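Local atomic coordinates of anti-restriction endonuclease (Enterobacteria phage T4, PDB entry 3WX4), a protein that mimics DNA, blocks DNA binding by the bacterial histone-like protein H-NS, and inhibits the host McrA endonuclease so that the phage evades restriction. Residues F13-L18 with G59-I64; N34-E39 with I80-Y85. One frame throughout, in Å; residues are numbered along the deposited sequence.

Contact 1: F13-L18 with G59-I64; sequences FKIDIL and GYFYVI
Phe13 and Phe61 form a hydrogen-bonded antiparallel pair, and the next pair, Lys14 with Tyr60, is non-hydrogen-bonded, its CA atoms closing to 4.3 Å. Phe13 N donates to Phe61 O at 2.9 Å, nearly straight at 171°, and Phe61 N returns a bond to Phe13 O at 2.8 Å. A third bond, from Ile15 N to Gly59 O, carries the pairing past the end of strand 2-14. Gly59 has a positive phi (84°), a conformation glycine adopts easily, and its lack of a side chain suits the nearby helix backbone, with Gly59 CA 4.2 Å from Leu18 C.

Lys14 and Tyr60 share one face of the sheet and point the same way, the methylenes of the extended lysine running beside the CD1-CE1 side of the tyrosine, with Lys14 CD 3.7 Å from Tyr60 CE1. This aliphatic part packs on ring carbon, and the chain carries the amine beyond it. Ile3 of the second subunit touches both side chains.

The other face is apolar. Phe61, with CG anti to its carbonyl carbon (chi1 -65°), swings its ring beneath the start of the helix, where Ile15 and Leu18 cross it at about a right angle. Ile15 CD1 comes within 3.5 Å of Phe61 CD2, and Leu18 CD1 within 3.8 Å of Phe61 CE2. Phe13 CB rests on Val63 CG2; its ring turns to Leu75 of helix 71-84, and helix 26-43 covers Phe61 through Val33 and Val37. Phe13 also pairs with a strand of the second subunit, continuing the sheet across the interface. Such a strand-to-helix junction, pinned to the central strand of an antiparallel sheet with helices on one face, is characteristic of a two-layer alpha+beta fold.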
loop_
_atom_site.group_PDB
_atom_site.type_symbol
_atom_site.label_atom_id
_atom_site.label_comp_id
_atom_site.label_asym_id
_atom_site.label_seq_id
_atom_site.Cartn_x
_atom_site.Cartn_y
_atom_site.Cartn_z
ATOM N N PHE A 13 -3.302 9.250 -11.639
ATOM C CA PHE A 13 -2.131 9.966 -12.091
ATOM C C PHE A 13 -1.877 9.556 -13.542
ATOM O O PHE A 13 -1.717 8.368 -13.811
ATOM C CB PHE A 13 -0.939 9.558 -11.212
ATOM C CG PHE A 13 0.307 10.326 -11.494
ATOM C CD1 PHE A 13 1.518 9.664 -11.692
ATOM C CD2 PHE A 13 0.285 11.726 -11.547
ATOM C CE1 PHE A 13 2.695 10.360 -11.942
ATOM C CE2 PHE A 13 1.450 12.459 -11.790
ATOM C CZ PHE A 13 2.679 11.781 -11.992
ATOM N N LYS A 14 -1.862 10.516 -14.466
ATOM C CA LYS A 14 -1.606 10.215 -15.872
ATOM C C LYS A 14 -0.156 10.407 -16.148
ATOM O O LYS A 14 0.410 11.450 -15.817
ATOM C CB LYS A 14 -2.406 11.149 -16.769
ATOM C CG LYS A 14 -2.213 10.962 -18.282
ATOM C CD LYS A 14 -3.329 11.796 -18.985
ATOM C CE LYS A 14 -3.009 12.062 -20.416
ATOM N NZ LYS A 14 -3.923 13.090 -20.945
ATOM N N ILE A 15 0.485 9.405 -16.736
ATOM C CA ILE A 15 1.873 9.541 -17.033
ATOM C C ILE A 15 1.910 9.608 -18.529
ATOM O O ILE A 15 1.836 8.585 -19.236
ATOM C CB ILE A 15 2.686 8.367 -16.444
ATOM C CG1 ILE A 15 2.503 8.333 -14.930
ATOM C CG2 ILE A 15 4.146 8.535 -16.759
ATOM C CD1 ILE A 15 3.239 7.182 -14.230
ATOM N N ASP A 16 1.971 10.840 -19.042
ATOM C CA ASP A 16 1.973 11.049 -20.493
ATOM C C ASP A 16 2.932 10.178 -21.343
ATOM O O ASP A 16 2.511 9.574 -22.352
ATOM C CB ASP A 16 2.302 12.508 -20.814
ATOM C CG ASP A 16 1.251 13.519 -20.246
ATOM O OD1 ASP A 16 0.098 13.142 -19.855
ATOM O OD2 ASP A 16 1.615 14.729 -20.229
ATOM N N ILE A 17 4.215 10.140 -20.981
ATOM C CA ILE A 17 5.144 9.392 -21.799
ATOM C C ILE A 17 4.808 7.889 -21.842
ATOM O O ILE A 17 5.100 7.223 -22.850
ATOM C CB ILE A 17 6.610 9.614 -21.370
ATOM C CG1 ILE A 17 7.513 9.283 -22.536
ATOM C CG2 ILE A 17 6.989 8.754 -20.138
ATOM C CD1 ILE A 17 8.970 9.821 -22.393
ATOM N N LEU A 18 4.180 7.372 -20.786
ATOM C CA LEU A 18 3.827 5.922 -20.783
ATOM C C LEU A 18 2.598 5.718 -21.616
ATOM O O LEU A 18 2.488 4.687 -22.316
ATOM C CB LEU A 18 3.569 5.372 -19.368
ATOM C CG LEU A 18 4.887 5.037 -18.635
ATOM C CD1 LEU A 18 4.555 4.774 -17.131
ATOM C CD2 LEU A 18 5.624 3.816 -19.296
ATOM N N GLY A 59 -1.416 3.932 -19.358
ATOM C CA GLY A 59 -0.641 5.117 -19.020
ATOM C C GLY A 59 -1.150 5.870 -17.778
ATOM O O GLY A 59 -0.477 6.821 -17.310
ATOM N N TYR A 60 -2.329 5.512 -17.258
ATOM C CA TYR A 60 -2.856 6.142 -16.043
ATOM C C TYR A 60 -2.675 5.135 -14.917
ATOM O O TYR A 60 -2.811 3.937 -15.143
ATOM C CB TYR A 60 -4.354 6.387 -16.060
ATOM C CG TYR A 60 -4.963 7.172 -17.193
ATOM C CD1 TYR A 60 -4.195 7.722 -18.226
ATOM C CD2 TYR A 60 -6.335 7.370 -17.215
ATOM C CE1 TYR A 60 -4.810 8.460 -19.257
ATOM C CE2 TYR A 60 -6.932 8.086 -18.212
ATOM C CZ TYR A 60 -6.163 8.624 -19.222
ATOM O OH TYR A 60 -6.827 9.360 -20.166
ATOM N N PHE A 61 -2.441 5.622 -13.699
ATOM C CA PHE A 61 -2.235 4.751 -12.517
ATOM C C PHE A 61 -3.102 5.201 -11.374
ATOM O O PHE A 61 -3.332 6.411 -11.254
ATOM C CB PHE A 61 -0.779 4.829 -12.083
ATOM C CG PHE A 61 0.140 4.278 -13.095
ATOM C CD1 PHE A 61 0.550 2.954 -13.010
ATOM C CD2 PHE A 61 0.489 5.036 -14.223
ATOM C CE1 PHE A 61 1.290 2.376 -14.041
ATOM C CE2 PHE A 61 1.225 4.481 -15.276
ATOM C CZ PHE A 61 1.628 3.129 -15.185
ATOM N N TYR A 62 -3.625 4.276 -10.574
ATOM C CA TYR A 62 -4.367 4.738 -9.399
ATOM C C TYR A 62 -3.254 4.896 -8.370
ATOM O O TYR A 62 -2.230 4.190 -8.443
ATOM C CB TYR A 62 -5.450 3.764 -8.913
ATOM C CG TYR A 62 -4.989 2.367 -8.506
ATOM C CD1 TYR A 62 -4.328 2.161 -7.304
ATOM C CD2 TYR A 62 -5.233 1.259 -9.335
ATOM C CE1 TYR A 62 -3.906 0.893 -6.914
ATOM C CE2 TYR A 62 -4.813 -0.026 -8.980
ATOM C CZ TYR A 62 -4.146 -0.206 -7.761
ATOM O OH TYR A 62 -3.676 -1.423 -7.340
ATOM N N VAL A 63 -3.410 5.847 -7.443
ATOM C CA VAL A 63 -2.367 6.076 -6.436
ATOM C C VAL A 63 -3.100 6.352 -5.117
ATOM O O VAL A 63 -4.027 7.180 -5.090
ATOM C CB VAL A 63 -1.503 7.297 -6.796
ATOM C CG1 VAL A 63 -0.472 7.538 -5.724
ATOM C CG2 VAL A 63 -0.767 7.058 -8.096
ATOM N N ILE A 64 -2.754 5.598 -4.077
ATOM C CA ILE A 64 -3.341 5.752 -2.756
ATOM C C ILE A 64 -2.198 5.879 -1.745
ATOM O O ILE A 64 -1.502 4.899 -1.433
ATOM C CB ILE A 64 -4.221 4.544 -2.367
ATOM C CG1 ILE A 64 -5.308 4.338 -3.421
ATOM C CG2 ILE A 64 -4.967 4.824 -1.011
ATOM C CD1 ILE A 64 -5.946 2.943 -3.371
#

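Contact 2: N34-E39 with I80-Y85; sequences NELVEE and IYVHDY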
loop_
_atom_site.group_PDB
_atom_site.type_symbol
_atom_site.label_atom_id
_atom_site.label_comp_id
_atom_site.label_asym_id
_atom_site.label_seq_id
_atom_site.Cartn_x
_atom_site.Cartn_y
_atom_site.Cartn_z
ATOM N N ASN A 34 4.685 -3.167 -15.707
ATOM C CA ASN A 34 4.565 -4.154 -14.640
ATOM C C ASN A 34 5.842 -4.198 -13.740
ATOM O O ASN A 34 5.732 -4.501 -12.555
ATOM C CB ASN A 34 4.162 -5.505 -15.245
ATOM C CG ASN A 34 2.630 -5.565 -15.543
ATOM O OD1 ASN A 34 1.809 -5.840 -14.621
ATOM N ND2 ASN A 34 2.230 -5.231 -16.802
ATOM N N GLU A 35 7.014 -3.899 -14.305
ATOM C CA GLU A 35 8.236 -3.840 -13.506
ATOM C C GLU A 35 8.177 -2.561 -12.686
ATOM O O GLU A 35 8.568 -2.548 -11.514
ATOM C CB GLU A 35 9.489 -3.818 -14.362
ATOM C CG GLU A 35 10.749 -3.705 -13.511
ATOM C CD GLU A 35 12.047 -3.621 -14.315
ATOM O OE1 GLU A 35 12.700 -4.671 -14.448
ATOM O OE2 GLU A 35 12.444 -2.519 -14.818
ATOM N N LEU A 36 7.629 -1.495 -13.276
ATOM C CA LEU A 36 7.526 -0.235 -12.566
ATOM C C LEU A 36 6.705 -0.371 -11.286
ATOM O O LEU A 36 7.128 0.050 -10.169
ATOM C CB LEU A 36 6.934 0.843 -13.486
ATOM C CG LEU A 36 6.566 2.176 -12.827
ATOM C CD1 LEU A 36 7.852 2.899 -12.435
ATOM C CD2 LEU A 36 5.771 3.056 -13.854
ATOM N N VAL A 37 5.526 -0.953 -11.417
ATOM C CA VAL A 37 4.628 -1.147 -10.297
ATOM C C VAL A 37 5.254 -2.089 -9.278
ATOM O O VAL A 37 5.148 -1.895 -8.077
ATOM C CB VAL A 37 3.269 -1.737 -10.805
ATOM C CG1 VAL A 37 2.425 -2.212 -9.646
ATOM C CG2 VAL A 37 2.504 -0.596 -11.577
ATOM N N GLU A 38 5.926 -3.116 -9.754
ATOM C CA GLU A 38 6.506 -4.057 -8.805
ATOM C C GLU A 38 7.633 -3.398 -8.001
ATOM O O GLU A 38 7.689 -3.547 -6.769
ATOM C CB GLU A 38 7.046 -5.261 -9.554
ATOM C CG GLU A 38 7.704 -6.269 -8.632
ATOM C CD GLU A 38 8.134 -7.460 -9.423
ATOM O OE1 GLU A 38 7.245 -8.104 -10.034
ATOM O OE2 GLU A 38 9.359 -7.716 -9.466
ATOM N N GLU A 39 8.511 -2.675 -8.688
ATOM C CA GLU A 39 9.624 -2.017 -8.016
ATOM C C GLU A 39 9.164 -0.919 -7.088
ATOM O O GLU A 39 9.760 -0.756 -6.018
ATOM C CB GLU A 39 10.672 -1.466 -9.007
ATOM C CG GLU A 39 11.571 -2.575 -9.569
ATOM C CD GLU A 39 12.756 -2.067 -10.439
ATOM O OE1 GLU A 39 13.519 -2.950 -10.962
ATOM O OE2 GLU A 39 12.904 -0.813 -10.605
ATOM N N ILE A 80 10.664 9.577 -10.789
ATOM C CA ILE A 80 12.087 9.214 -10.801
ATOM C C ILE A 80 12.254 7.819 -11.423
ATOM O O ILE A 80 13.152 7.571 -12.225
ATOM C CB ILE A 80 12.683 9.204 -9.354
ATOM C CG1 ILE A 80 13.000 10.649 -8.933
ATOM C CG2 ILE A 80 13.955 8.370 -9.309
ATOM C CD1 ILE A 80 13.088 10.858 -7.401
ATOM N N TYR A 81 11.401 6.890 -11.010
ATOM C CA TYR A 81 11.463 5.533 -11.561
ATOM C C TYR A 81 11.115 5.554 -13.035
ATOM O O TYR A 81 11.764 4.891 -13.815
ATOM C CB TYR A 81 10.483 4.619 -10.829
ATOM C CG TYR A 81 10.979 4.201 -9.477
ATOM C CD1 TYR A 81 11.480 2.916 -9.269
ATOM C CD2 TYR A 81 10.891 5.072 -8.385
ATOM C CE1 TYR A 81 11.873 2.488 -7.989
ATOM C CE2 TYR A 81 11.278 4.670 -7.114
ATOM C CZ TYR A 81 11.763 3.377 -6.918
ATOM O OH TYR A 81 12.090 2.956 -5.651
ATOM N N VAL A 82 10.098 6.324 -13.419
ATOM C CA VAL A 82 9.712 6.393 -14.845
ATOM C C VAL A 82 10.858 6.943 -15.706
ATOM O O VAL A 82 11.229 6.357 -16.741
ATOM C CB VAL A 82 8.403 7.265 -15.055
ATOM C CG1 VAL A 82 8.168 7.535 -16.605
ATOM C CG2 VAL A 82 7.213 6.575 -14.406
ATOM N N HIS A 83 11.469 8.053 -15.268
ATOM C CA HIS A 83 12.553 8.638 -16.068
ATOM C C HIS A 83 13.692 7.687 -16.265
ATOM O O HIS A 83 14.417 7.745 -17.275
ATOM C CB HIS A 83 13.072 9.922 -15.428
ATOM C CG HIS A 83 12.063 11.015 -15.423
ATOM N ND1 HIS A 83 11.375 11.382 -16.563
ATOM C CD2 HIS A 83 11.606 11.811 -14.427
ATOM C CE1 HIS A 83 10.534 12.360 -16.263
ATOM N NE2 HIS A 83 10.652 12.638 -14.977
ATOM N N ASP A 84 13.877 6.796 -15.303
ATOM C CA ASP A 84 14.972 5.865 -15.436
ATOM C C ASP A 84 14.864 4.954 -16.665
ATOM O O ASP A 84 15.885 4.495 -17.159
ATOM C CB ASP A 84 15.104 5.018 -14.179
ATOM C CG ASP A 84 16.418 4.250 -14.159
ATOM O OD1 ASP A 84 17.475 4.934 -14.218
ATOM O OD2 ASP A 84 16.405 2.990 -14.115
ATOM N N TYR A 85 13.646 4.675 -17.160
ATOM C CA TYR A 85 13.531 3.845 -18.369
ATOM C C TYR A 85 13.926 4.616 -19.638
ATOM O O TYR A 85 14.110 4.027 -20.709
ATOM C CB TYR A 85 12.103 3.324 -18.536
ATOM C CG TYR A 85 11.747 2.283 -17.515
ATOM C CD1 TYR A 85 12.107 0.941 -17.713
ATOM C CD2 TYR A 85 11.117 2.635 -16.329
ATOM C CE1 TYR A 85 11.849 -0.015 -16.751
ATOM C CE2 TYR A 85 10.848 1.666 -15.330
ATOM C CZ TYR A 85 11.227 0.338 -15.560
ATOM O OH TYR A 85 11.014 -0.624 -14.582
HETATM O O HOH W 1 11.254 0.312 -12.121
#
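Leu36 meets Tyr81, Val82 and Tyr85 in a helix-helix contact between helices 26-43 and 71-84, partly buried, with an apolar inner side and a polar outer side. The short axes run roughly antiparallel, at 144°, and come no closer than 10.6 Å, a spacing that large side chains must bridge.

Leu36 does this on the inner side by splitting its branches. CD1 lies 3.5 Å from Tyr81 CB and also approaches the edge of the Tyr85 ring, while CD2 touches Val82 CG2 at 3.8 Å. With CG anti to the backbone N (chi1 171°), the leucine reaches across the gap although its CB does not point at the other segment. Behind it, Leu18 and Ile17 of helix 16-24 pack on Leu36 and Val82.

On the outer side the extended Glu35 chain brings its carboxylate to the phenol of Tyr85. The hydrogen bond is modelled at 2.4 Å from Tyr85 OH to Glu35 OE2, very short, so its exact length is doubtful. The carboxylate plane is turned 33° from the ring, with OE2 near the ring plane. One water, lying at the edge of the Tyr81 ring, donates to both Glu39 OE2 and Tyr85 OH, so the Tyr85 hydroxyl links to Glu35 directly and to Glu39 through the water, two glutamates one turn apart. Tyrosine suits position 85, since its ring packs on Ile32 and presents an edge to Leu36 while its hydroxyl meets the acids. Carboxylates gathered like this are consistent with the acidic surface by which DNA mimic proteins imitate the phosphate backbone.

From the N terminus, the chain leaves strand 2-14 through contact 1, enters helix 16-24, then helix 26-43, which supplies residues 34-39. It turns through strand 47-51 and returns at strand 60-65, where contact 1 closes its loop of 40 residues. Helix 71-84 follows and closes contact 2. The segments alternate, so the two loops cross rather than nest. Their centres lie 12 Å apart, and the contacts touch through packing: Leu18 against Leu36, Ile17 and Ile15 against Val82, and Phe61 against Val37. Contact 1 joins the end of strand 2-14 and the start of helix 16-24 to the central strand 60-65, contact 2 joins the two long helices, and the shared apolar core unites both layers.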